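PDB 4AE5: signal transduction protein TRAP from Staphylococcus aureus, which probably acts as a phosphorylation-dependent signal transducer that promotes agr activation, RNAIII synthesis, toxin expression and biofilm formation in staphylococcal pathogenesis. Local coordinates for residues V55-G60 and K101-L106; L4-G9 and K115-F120; P22-F27 and E44-S49. All blocks are in the same frame, centred on the assembly; numbering follows the deposited sequence.

Contact 1 (V55-G60 and K101-L106); sequences VIKEIG and KSYRLL
Over one face of the R104 guanidinium lies E58 CB, 3.6 Å from R104 NH1, while G60 O and I59 O lie at its edge; F62 makes a cation-pi contact with R104. At the edge of the Y103 ring lies K57 CD, I59 CD1 approaches obliquely, and F94 meets this ring edge-to-face. NH1 and NH2 of R104 both donate end-on to G60 O, each at 3.0 Å and 144°. NH2 lies in the carbonyl plane, NH1 above it; the bond from NH1 to I59 O is weak. NH1 also bonds Y103 O, from the opposite face to I59 N. The bend at chi2 (-67°) lays R104 CD against E58 CB at 3.5 Å; beyond NE the chain turns to the I59 and G60 carbonyls. E58 OE1 stands 4.0 Å from R104 NH2, well out of the guanidinium plane: attraction of charges alone, the salt bridges being R104 with E40 and E58 with K2. L105 shares the face of K57, I59 and Y103; I56 points toward the partner strand, its CG2 3.8 Å from L105 CD2. I56 N donates to L105 O and L105 N to K57 O: a classic beta bulge in an antiparallel pair of barrel strands.

Contact 2 (L4-G9 and K115-F120); sequences LYTSYG and KIYFGF. With FMT (formic acid), chain E.
T6 and Y117 approach from opposite directions and join through their hydroxyls: OG1 of T6 donates to OH of Y117 at 3.0 Å. Placing OG1 beside the backbone N (chi1 -54°) turns it to this phenol.

A second set of polar bonds runs through a bound formic acid, probably picked up from the crystallisation medium. Its O1 accepts from both K115 NZ and Y117 OH, each at 2.8 Å, and lies in the ring plane of Y117, at the edge. A bend in the lysine chain at chi3 (71°) brings NZ to this oxygen. O2 accepts from Y8 OH at 2.8 Å, again at the ring edge and in plane. A water completes the link: it donates to Y8 OH at 2.6 Å and accepts from K115 NZ at 2.7 Å, so K115 and Y8 are bridged twice, once by the water and once by the formic acid. R160 also bonds the formic acid; with K115 and R160 both basic, the site would be consistent with binding it as formate.

The apolar part is carried by L4, both of whose methyls lie against Y117: CD1 of L4 reaches CE2 of Y117 at 3.8 Å and CD2 of L4 the same carbon at 4.0 Å, the two side chains lying across one another.

The backbones stay apart, their segment axes 11.4 Å distant and crossing at 87°, so the side chains meet across the barrel interior. Strand 35-41 meets the first segment through V36 and F38, F38 also reaching the Y117 ring; strand 67-73 supplies F72 beside Y8 and K115, and A70 beside Y117.

Contact 3 (P22-F27 and E44-S49); sequences PTHQLF and ETVLKS
V46 meets the H24 imidazole through CG1, which stands over the centre of one ring face. It lies 3.5 Å from the ring centroid and 13° off the normal, the geometry of a CH-pi contact. The same ring has the carbonyl oxygen of E44 at its edge, in plane, with H24 CE1 3.4 Å from E44 O. One valine methyl and one backbone oxygen therefore meet the histidine in different ways, from above and from the rim.

The other branch of V46 touches the neighbouring leucine, with CG2 of V46 3.9 Å from CD1 of L26. Chi1 of V46 at -70° splits the two methyls: CG1 sits over the imidazole, while CG2 meets L26 CD1 and also borders the ring at ND1. L26 in turn uses its second methyl, CD2, to meet CD2 of L47 at 4.1 Å, where the two leucine side chains run antiparallel past one another at their ends.

Beyond this shell, an ST turn shapes the segment 44-49: L47 N donates to T45 OG1 at 3.1 Å with an angle of 166°. E39, on strand 35-41, ties the two loops together. Its carboxylate accepts from H24 ND1 through one oxygen, while the other is hydrogen-bonded to V46 N and T45 OG1. I37 of the same strand packs against both L26 and L47.

Across the two loops themselves, the contact is thus mostly apolar and CH-pi, with one backbone oxygen set against the ring edge at CE1; its polar organisation comes from the ST turn within 44-49 and from E39 of strand 35-41. The bond at ND1 would restrain rotation of the imidazole and keep its face turned to V46, while the nearby carboxylate would probably stabilise a protonated ring.

How the contacts relate
Contacts 1 and 2 belong to the same closed, eight-stranded antiparallel barrel, their centres 11 Å apart. Strands 100-108 and 114-120 are sequence and sheet neighbours, joined by probable backbone bonds K101 N to G119 O and L106 N to K115 O, both 2.8 Å; contact 1 is a pairing within the wall, contact 2 a crossing of its interior. Contact 3 joins loops at the periphery, 13 Å from contact 2 between centres, and touches it where S7 and Y5 pack on L47 and T45. It is 19 Å from contact 1. Along the chain, contact 3 closes before contact 1 opens, and both nest inside the span closed by contact 2, which links strand 3-9 to strand 114-120 across the barrel, side chain to side chain.

Contact 1 (V55-G60 and K101-L106)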
loop_
_atom_site.group_PDB
_atom_site.type_symbol
_atom_site.label_atom_id
_atom_site.label_comp_id
_atom_site.label_asym_id
_atom_site.label_seq_id
_atom_site.Cartn_x
_atom_site.Cartn_y
_atom_site.Cartn_z
ATOM N N VAL A 55 7.075 -7.467 -2.628
ATOM C CA VAL A 55 5.673 -7.910 -2.511
ATOM C C VAL A 55 5.611 -9.307 -1.841
ATOM O O VAL A 55 6.034 -10.346 -2.442
ATOM C CB VAL A 55 4.993 -7.951 -3.876
ATOM C CG1 VAL A 55 3.554 -8.452 -3.688
ATOM C CG2 VAL A 55 5.007 -6.555 -4.482
ATOM N N ILE A 56 5.163 -9.329 -0.587
ATOM C CA ILE A 56 5.099 -10.574 0.241
ATOM C C ILE A 56 3.821 -11.359 -0.074
ATOM O O ILE A 56 3.828 -12.622 -0.189
ATOM C CB ILE A 56 5.078 -10.217 1.758
ATOM C CG1 ILE A 56 6.293 -9.373 2.151
ATOM C CG2 ILE A 56 5.034 -11.464 2.646
ATOM C CD1 ILE A 56 7.553 -9.983 1.524
ATOM N N LYS A 57 2.703 -10.612 -0.186
ATOM C CA LYS A 57 1.426 -11.195 -0.561
ATOM C C LYS A 57 0.609 -10.173 -1.342
ATOM O O LYS A 57 0.718 -8.968 -1.071
ATOM C CB LYS A 57 0.623 -11.627 0.692
ATOM C CG LYS A 57 -0.598 -12.464 0.270
ATOM C CD LYS A 57 -1.662 -12.730 1.299
ATOM C CE LYS A 57 -1.133 -13.354 2.562
ATOM N NZ LYS A 57 -2.345 -13.990 3.178
ATOM N N GLU A 58 -0.234 -10.678 -2.258
ATOM C CA GLU A 58 -1.084 -9.854 -3.109
ATOM C C GLU A 58 -2.419 -10.577 -3.432
ATOM O O GLU A 58 -2.492 -11.846 -3.496
ATOM C CB GLU A 58 -0.343 -9.513 -4.411
ATOM C CG GLU A 58 0.171 -10.754 -5.164
ATOM C CD GLU A 58 0.925 -10.380 -6.448
ATOM O OE1 GLU A 58 0.298 -9.850 -7.391
ATOM O OE2 GLU A 58 2.159 -10.593 -6.525
ATOM N N ILE A 59 -3.463 -9.765 -3.603
ATOM C CA ILE A 59 -4.739 -10.196 -4.137
ATOM C C ILE A 59 -5.170 -9.078 -5.089
ATOM O O ILE A 59 -5.130 -7.883 -4.719
ATOM C CB ILE A 59 -5.789 -10.313 -2.991
ATOM C CG1 ILE A 59 -5.342 -11.308 -1.909
ATOM C CG2 ILE A 59 -7.199 -10.434 -3.543
ATOM C CD1 ILE A 59 -6.090 -11.172 -0.597
ATOM N N GLY A 60 -5.620 -9.414 -6.286
ATOM C CA GLY A 60 -6.251 -8.384 -7.156
ATOM C C GLY A 60 -5.284 -7.461 -7.928
ATOM O O GLY A 60 -4.061 -7.410 -7.653
ATOM N N LYS A 101 -11.216 -4.441 -3.565
ATOM C CA LYS A 101 -10.603 -4.590 -4.907
ATOM C C LYS A 101 -9.239 -5.302 -4.842
ATOM O O LYS A 101 -8.957 -6.202 -5.636
ATOM C CB LYS A 101 -10.464 -3.202 -5.590
ATOM C CG LYS A 101 -11.811 -2.476 -5.844
ATOM C CD LYS A 101 -12.780 -3.354 -6.710
ATOM C CE LYS A 101 -14.180 -2.744 -6.752
ATOM N NZ LYS A 101 -14.999 -3.133 -7.952
ATOM N N SER A 102 -8.361 -4.841 -3.964
ATOM C CA SER A 102 -7.012 -5.379 -3.889
ATOM C C SER A 102 -6.352 -5.297 -2.537
ATOM O O SER A 102 -6.692 -4.475 -1.636
ATOM C CB SER A 102 -6.136 -4.687 -5.002
ATOM O OG SER A 102 -6.044 -3.295 -4.677
ATOM N N TYR A 103 -5.278 -6.039 -2.401
ATOM C CA TYR A 103 -4.484 -6.065 -1.173
ATOM C C TYR A 103 -2.993 -6.298 -1.540
ATOM O O TYR A 103 -2.691 -7.118 -2.454
ATOM C CB TYR A 103 -4.903 -7.282 -0.336
ATOM C CG TYR A 103 -4.088 -7.534 0.884
ATOM C CD1 TYR A 103 -4.065 -6.613 1.918
ATOM C CD2 TYR A 103 -3.330 -8.682 1.023
ATOM C CE1 TYR A 103 -3.375 -6.840 3.109
ATOM C CE2 TYR A 103 -2.602 -8.890 2.182
ATOM C CZ TYR A 103 -2.647 -7.995 3.226
ATOM O OH TYR A 103 -1.950 -8.197 4.389
ATOM N N ARG A 104 -2.113 -5.603 -0.845
ATOM C CA ARG A 104 -0.654 -5.807 -0.873
ATOM C C ARG A 104 -0.030 -5.711 0.498
ATOM O O ARG A 104 -0.189 -4.680 1.241
ATOM C CB ARG A 104 0.078 -4.822 -1.820
ATOM C CG ARG A 104 -0.291 -4.760 -3.306
ATOM C CD ARG A 104 0.103 -6.094 -4.023
ATOM N NE ARG A 104 -0.121 -6.007 -5.480
ATOM C CZ ARG A 104 -1.281 -6.274 -6.073
ATOM N NH1 ARG A 104 -2.363 -6.635 -5.360
ATOM N NH2 ARG A 104 -1.375 -6.212 -7.397
ATOM N N LEU A 105 0.686 -6.784 0.872
ATOM C CA LEU A 105 1.580 -6.773 2.005
ATOM C C LEU A 105 3.044 -6.568 1.557
ATOM O O LEU A 105 3.561 -7.325 0.686
ATOM C CB LEU A 105 1.428 -8.039 2.854
ATOM C CG LEU A 105 2.385 -8.213 4.012
ATOM C CD1 LEU A 105 2.016 -7.170 5.092
ATOM C CD2 LEU A 105 2.272 -9.666 4.581
ATOM N N LEU A 106 3.696 -5.543 2.092
ATOM C CA LEU A 106 4.962 -5.006 1.494
ATOM C C LEU A 106 6.072 -4.976 2.522
ATOM O O LEU A 106 5.920 -4.350 3.606
ATOM C CB LEU A 106 4.762 -3.588 0.956
ATOM C CG LEU A 106 3.618 -3.496 -0.079
ATOM C CD1 LEU A 106 3.348 -2.027 -0.472
ATOM C CD2 LEU A 106 3.977 -4.321 -1.336
#

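Contact 2 (L4-G9 and K115-F120)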
loop_
_atom_site.group_PDB
_atom_site.type_symbol
_atom_site.label_atom_id
_atom_site.label_comp_id
_atom_site.label_asym_id
_atom_site.label_seq_id
_atom_site.Cartn_x
_atom_site.Cartn_y
_atom_site.Cartn_z
ATOM N N LEU A 4 7.598 -3.285 -5.305
ATOM C CA LEU A 4 6.816 -2.089 -5.535
ATOM C C LEU A 4 7.658 -0.866 -5.222
ATOM O O LEU A 4 8.281 -0.800 -4.142
ATOM C CB LEU A 4 5.533 -2.121 -4.700
ATOM C CG LEU A 4 4.455 -1.092 -5.035
ATOM C CD1 LEU A 4 3.077 -1.714 -4.775
ATOM C CD2 LEU A 4 4.686 0.162 -4.200
ATOM N N TYR A 5 7.619 0.106 -6.159
ATOM C CA TYR A 5 8.372 1.350 -6.073
ATOM C C TYR A 5 7.379 2.511 -5.920
ATOM O O TYR A 5 6.485 2.627 -6.758
ATOM C CB TYR A 5 9.139 1.497 -7.370
ATOM C CG TYR A 5 10.104 0.330 -7.629
ATOM C CD1 TYR A 5 9.669 -0.840 -8.268
ATOM C CD2 TYR A 5 11.436 0.397 -7.220
ATOM C CE1 TYR A 5 10.537 -1.894 -8.510
ATOM C CE2 TYR A 5 12.337 -0.657 -7.476
ATOM C CZ TYR A 5 11.882 -1.779 -8.129
ATOM O OH TYR A 5 12.722 -2.840 -8.337
ATOM N N THR A 6 7.551 3.365 -4.895
ATOM C CA THR A 6 6.628 4.495 -4.639
ATOM C C THR A 6 7.475 5.774 -4.661
ATOM O O THR A 6 8.558 5.785 -4.061
ATOM C CB THR A 6 5.905 4.353 -3.301
ATOM O OG1 THR A 6 5.252 3.064 -3.271
ATOM C CG2 THR A 6 4.828 5.465 -3.167
ATOM N N SER A 7 7.011 6.788 -5.393
ATOM C CA SER A 7 7.617 8.131 -5.415
ATOM C C SER A 7 6.567 9.192 -5.060
ATOM O O SER A 7 5.389 8.994 -5.301
ATOM C CB SER A 7 8.205 8.458 -6.808
ATOM O OG SER A 7 9.397 7.726 -7.076
ATOM N N TYR A 8 7.033 10.302 -4.495
ATOM C CA TYR A 8 6.221 11.419 -4.022
ATOM C C TYR A 8 6.714 12.691 -4.714
ATOM O O TYR A 8 7.909 12.823 -5.021
ATOM C CB TYR A 8 6.404 11.574 -2.492
ATOM C CG TYR A 8 6.079 10.292 -1.762
ATOM C CD1 TYR A 8 4.765 9.924 -1.540
ATOM C CD2 TYR A 8 7.092 9.412 -1.361
ATOM C CE1 TYR A 8 4.442 8.760 -0.882
ATOM C CE2 TYR A 8 6.768 8.219 -0.706
ATOM C CZ TYR A 8 5.446 7.895 -0.464
ATOM O OH TYR A 8 5.091 6.695 0.171
ATOM N N GLY A 9 5.808 13.619 -4.954
ATOM C CA GLY A 9 6.172 14.883 -5.543
ATOM C C GLY A 9 4.869 15.638 -5.822
ATOM O O GLY A 9 3.803 15.214 -5.372
ATOM N N LYS A 115 4.487 -1.942 5.016
ATOM C CA LYS A 115 3.401 -1.204 4.379
ATOM C C LYS A 115 2.335 -2.168 3.910
ATOM O O LYS A 115 2.623 -3.313 3.462
ATOM C CB LYS A 115 3.915 -0.232 3.293
ATOM C CG LYS A 115 2.828 0.732 2.750
ATOM C CD LYS A 115 3.447 1.981 2.094
ATOM C CE LYS A 115 4.107 1.639 0.792
ATOM N NZ LYS A 115 4.587 2.900 0.119
ATOM N N ILE A 116 1.085 -1.716 4.009
ATOM C CA ILE A 116 -0.044 -2.461 3.440
ATOM C C ILE A 116 -0.761 -1.465 2.479
ATOM O O ILE A 116 -0.975 -0.311 2.874
ATOM C CB ILE A 116 -1.040 -2.958 4.496
ATOM C CG1 ILE A 116 -0.419 -4.196 5.202
ATOM C CG2 ILE A 116 -2.423 -3.317 3.813
ATOM C CD1 ILE A 116 -1.153 -4.504 6.514
ATOM N N TYR A 117 -1.088 -1.907 1.263
ATOM C CA TYR A 117 -2.113 -1.224 0.453
ATOM C C TYR A 117 -3.425 -1.993 0.517
ATOM O O TYR A 117 -3.438 -3.181 0.177
ATOM C CB TYR A 117 -1.719 -1.083 -1.047
ATOM C CG TYR A 117 -0.617 -0.049 -1.442
ATOM C CD1 TYR A 117 -0.144 0.923 -0.527
ATOM C CD2 TYR A 117 -0.069 -0.020 -2.725
ATOM C CE1 TYR A 117 0.850 1.850 -0.893
ATOM C CE2 TYR A 117 0.922 0.951 -3.093
ATOM C CZ TYR A 117 1.359 1.867 -2.172
ATOM O OH TYR A 117 2.339 2.814 -2.481
ATOM N N PHE A 118 -4.539 -1.290 0.828
ATOM C CA PHE A 118 -5.886 -1.771 0.648
ATOM C C PHE A 118 -6.497 -0.939 -0.460
ATOM O O PHE A 118 -6.510 0.313 -0.410
ATOM C CB PHE A 118 -6.732 -1.698 1.929
ATOM C CG PHE A 118 -6.531 -2.852 2.883
ATOM C CD1 PHE A 118 -6.896 -4.185 2.534
ATOM C CD2 PHE A 118 -5.949 -2.624 4.158
ATOM C CE1 PHE A 118 -6.765 -5.232 3.480
ATOM C CE2 PHE A 118 -5.826 -3.669 5.090
ATOM C CZ PHE A 118 -6.165 -4.995 4.691
ATOM N N GLY A 119 -6.894 -1.624 -1.521
ATOM C CA GLY A 119 -7.655 -1.003 -2.614
ATOM C C GLY A 119 -9.139 -1.285 -2.500
ATOM O O GLY A 119 -9.598 -2.450 -2.408
ATOM N N PHE A 120 -9.930 -0.226 -2.552
ATOM C CA PHE A 120 -11.408 -0.434 -2.486
ATOM C C PHE A 120 -12.108 0.423 -3.542
ATOM O O PHE A 120 -11.487 1.341 -4.110
ATOM C CB PHE A 120 -11.915 -0.058 -1.078
ATOM C CG PHE A 120 -11.885 -1.162 -0.073
ATOM C CD1 PHE A 120 -10.661 -1.543 0.518
ATOM C CD2 PHE A 120 -13.031 -1.823 0.300
ATOM C CE1 PHE A 120 -10.621 -2.521 1.455
ATOM C CE2 PHE A 120 -12.991 -2.834 1.238
ATOM C CZ PHE A 120 -11.794 -3.212 1.797
HETATM C C FMT E . 1.797 5.638 -0.013
HETATM O O1 FMT E . 2.487 4.632 -0.302
HETATM O O2 FMT E . 2.388 6.635 0.684
HETATM O O HOH W 1 6.564 4.642 0.774
#

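Contact 3 (P22-F27 and E44-S49)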
loop_
_atom_site.group_PDB
_atom_site.type_symbol
_atom_site.label_atom_id
_atom_site.label_comp_id
_atom_site.label_asym_id
_atom_site.label_seq_id
_atom_site.Cartn_x
_atom_site.Cartn_y
_atom_site.Cartn_z
ATOM N N PRO A 22 5.561 5.571 -21.164
ATOM C CA PRO A 22 4.261 4.999 -21.463
ATOM C C PRO A 22 4.251 3.430 -21.461
ATOM O O PRO A 22 3.173 2.834 -21.288
ATOM C CB PRO A 22 3.959 5.563 -22.859
ATOM C CG PRO A 22 5.277 5.888 -23.469
ATOM C CD PRO A 22 6.316 5.940 -22.386
ATOM N N THR A 23 5.415 2.787 -21.636
ATOM C CA THR A 23 5.526 1.312 -21.570
ATOM C C THR A 23 5.458 0.697 -20.124
ATOM O O THR A 23 5.372 -0.537 -19.934
ATOM C CB THR A 23 6.795 0.795 -22.274
ATOM O OG1 THR A 23 7.970 1.269 -21.590
ATOM C CG2 THR A 23 6.833 1.206 -23.829
ATOM N N HIS A 24 5.510 1.561 -19.125
ATOM C CA HIS A 24 5.463 1.202 -17.744
ATOM C C HIS A 24 4.095 1.492 -17.196
ATOM O O HIS A 24 3.519 2.577 -17.472
ATOM C CB HIS A 24 6.498 1.992 -16.925
ATOM C CG HIS A 24 7.904 1.468 -17.097
ATOM N ND1 HIS A 24 8.581 0.847 -16.101
ATOM C CD2 HIS A 24 8.725 1.426 -18.225
ATOM C CE1 HIS A 24 9.795 0.446 -16.576
ATOM N NE2 HIS A 24 9.882 0.829 -17.867
ATOM N N GLN A 25 3.628 0.572 -16.340
ATOM C CA GLN A 25 2.289 0.649 -15.757
ATOM C C GLN A 25 2.368 1.385 -14.441
ATOM O O GLN A 25 2.466 0.763 -13.345
ATOM C CB GLN A 25 1.738 -0.764 -15.507
ATOM C CG GLN A 25 1.608 -1.626 -16.753
ATOM C CD GLN A 25 2.647 -2.764 -16.799
ATOM O OE1 GLN A 25 3.842 -2.529 -17.022
ATOM N NE2 GLN A 25 2.187 -4.010 -16.578
ATOM N N LEU A 26 2.272 2.708 -14.524
ATOM C CA LEU A 26 2.400 3.556 -13.350
ATOM C C LEU A 26 1.002 4.005 -12.916
ATOM O O LEU A 26 0.158 4.290 -13.758
ATOM C CB LEU A 26 3.321 4.748 -13.675
ATOM C CG LEU A 26 4.820 4.508 -13.876
ATOM C CD1 LEU A 26 5.424 5.519 -14.825
ATOM C CD2 LEU A 26 5.574 4.648 -12.552
ATOM N N PHE A 27 0.761 4.008 -11.601
ATOM C CA PHE A 27 -0.566 4.393 -11.023
ATOM C C PHE A 27 -0.359 5.662 -10.162
ATOM O O PHE A 27 0.404 5.676 -9.181
ATOM C CB PHE A 27 -1.120 3.209 -10.220
ATOM C CG PHE A 27 -1.371 1.978 -11.093
ATOM C CD1 PHE A 27 -2.542 1.880 -11.844
ATOM C CD2 PHE A 27 -0.414 0.989 -11.221
ATOM C CE1 PHE A 27 -2.794 0.763 -12.666
ATOM C CE2 PHE A 27 -0.643 -0.135 -12.058
ATOM C CZ PHE A 27 -1.834 -0.246 -12.765
ATOM N N GLU A 44 13.239 -3.442 -14.033
ATOM C CA GLU A 44 13.723 -2.090 -13.665
ATOM C C GLU A 44 12.560 -1.126 -13.464
ATOM O O GLU A 44 11.588 -1.190 -14.194
ATOM C CB GLU A 44 14.669 -1.497 -14.732
ATOM C CG GLU A 44 15.846 -2.377 -15.105
ATOM C CD GLU A 44 16.679 -2.842 -13.913
ATOM O OE1 GLU A 44 16.935 -2.072 -12.963
ATOM O OE2 GLU A 44 17.095 -4.009 -13.932
ATOM N N THR A 45 12.666 -0.243 -12.482
ATOM C CA THR A 45 11.698 0.859 -12.325
ATOM C C THR A 45 12.202 2.120 -13.082
ATOM O O THR A 45 13.428 2.303 -13.294
ATOM C CB THR A 45 11.434 1.218 -10.831
ATOM O OG1 THR A 45 10.499 2.299 -10.792
ATOM C CG2 THR A 45 12.691 1.696 -10.165
ATOM N N VAL A 46 11.270 2.972 -13.497
ATOM C CA VAL A 46 11.624 4.289 -14.049
ATOM C C VAL A 46 11.621 5.436 -13.012
ATOM O O VAL A 46 11.858 6.599 -13.351
ATOM C CB VAL A 46 10.733 4.660 -15.264
ATOM C CG1 VAL A 46 11.077 3.765 -16.454
ATOM C CG2 VAL A 46 9.242 4.596 -14.897
ATOM N N LEU A 47 11.371 5.109 -11.748
ATOM C CA LEU A 47 11.309 6.124 -10.695
ATOM C C LEU A 47 12.708 6.340 -10.147
ATOM O O LEU A 47 13.495 5.399 -10.150
ATOM C CB LEU A 47 10.359 5.652 -9.608
ATOM C CG LEU A 47 8.924 5.481 -10.100
ATOM C CD1 LEU A 47 8.046 4.960 -8.960
ATOM C CD2 LEU A 47 8.430 6.828 -10.618
ATOM N N LYS A 48 13.056 7.562 -9.730
ATOM C CA LYS A 48 14.416 7.857 -9.198
ATOM C C LYS A 48 14.414 8.023 -7.663
ATOM O O LYS A 48 13.556 8.703 -7.104
ATOM C CB LYS A 48 15.065 9.088 -9.881
ATOM C CG LYS A 48 14.853 9.149 -11.393
ATOM C CD LYS A 48 16.129 9.518 -12.154
ATOM C CE LYS A 48 16.479 11.011 -12.114
ATOM N NZ LYS A 48 16.183 11.715 -13.400
ATOM N N SER A 49 15.348 7.377 -6.974
ATOM C CA SER A 49 15.197 7.220 -5.506
ATOM C C SER A 49 13.804 6.871 -4.861
ATOM O O SER A 49 13.424 7.428 -3.834
#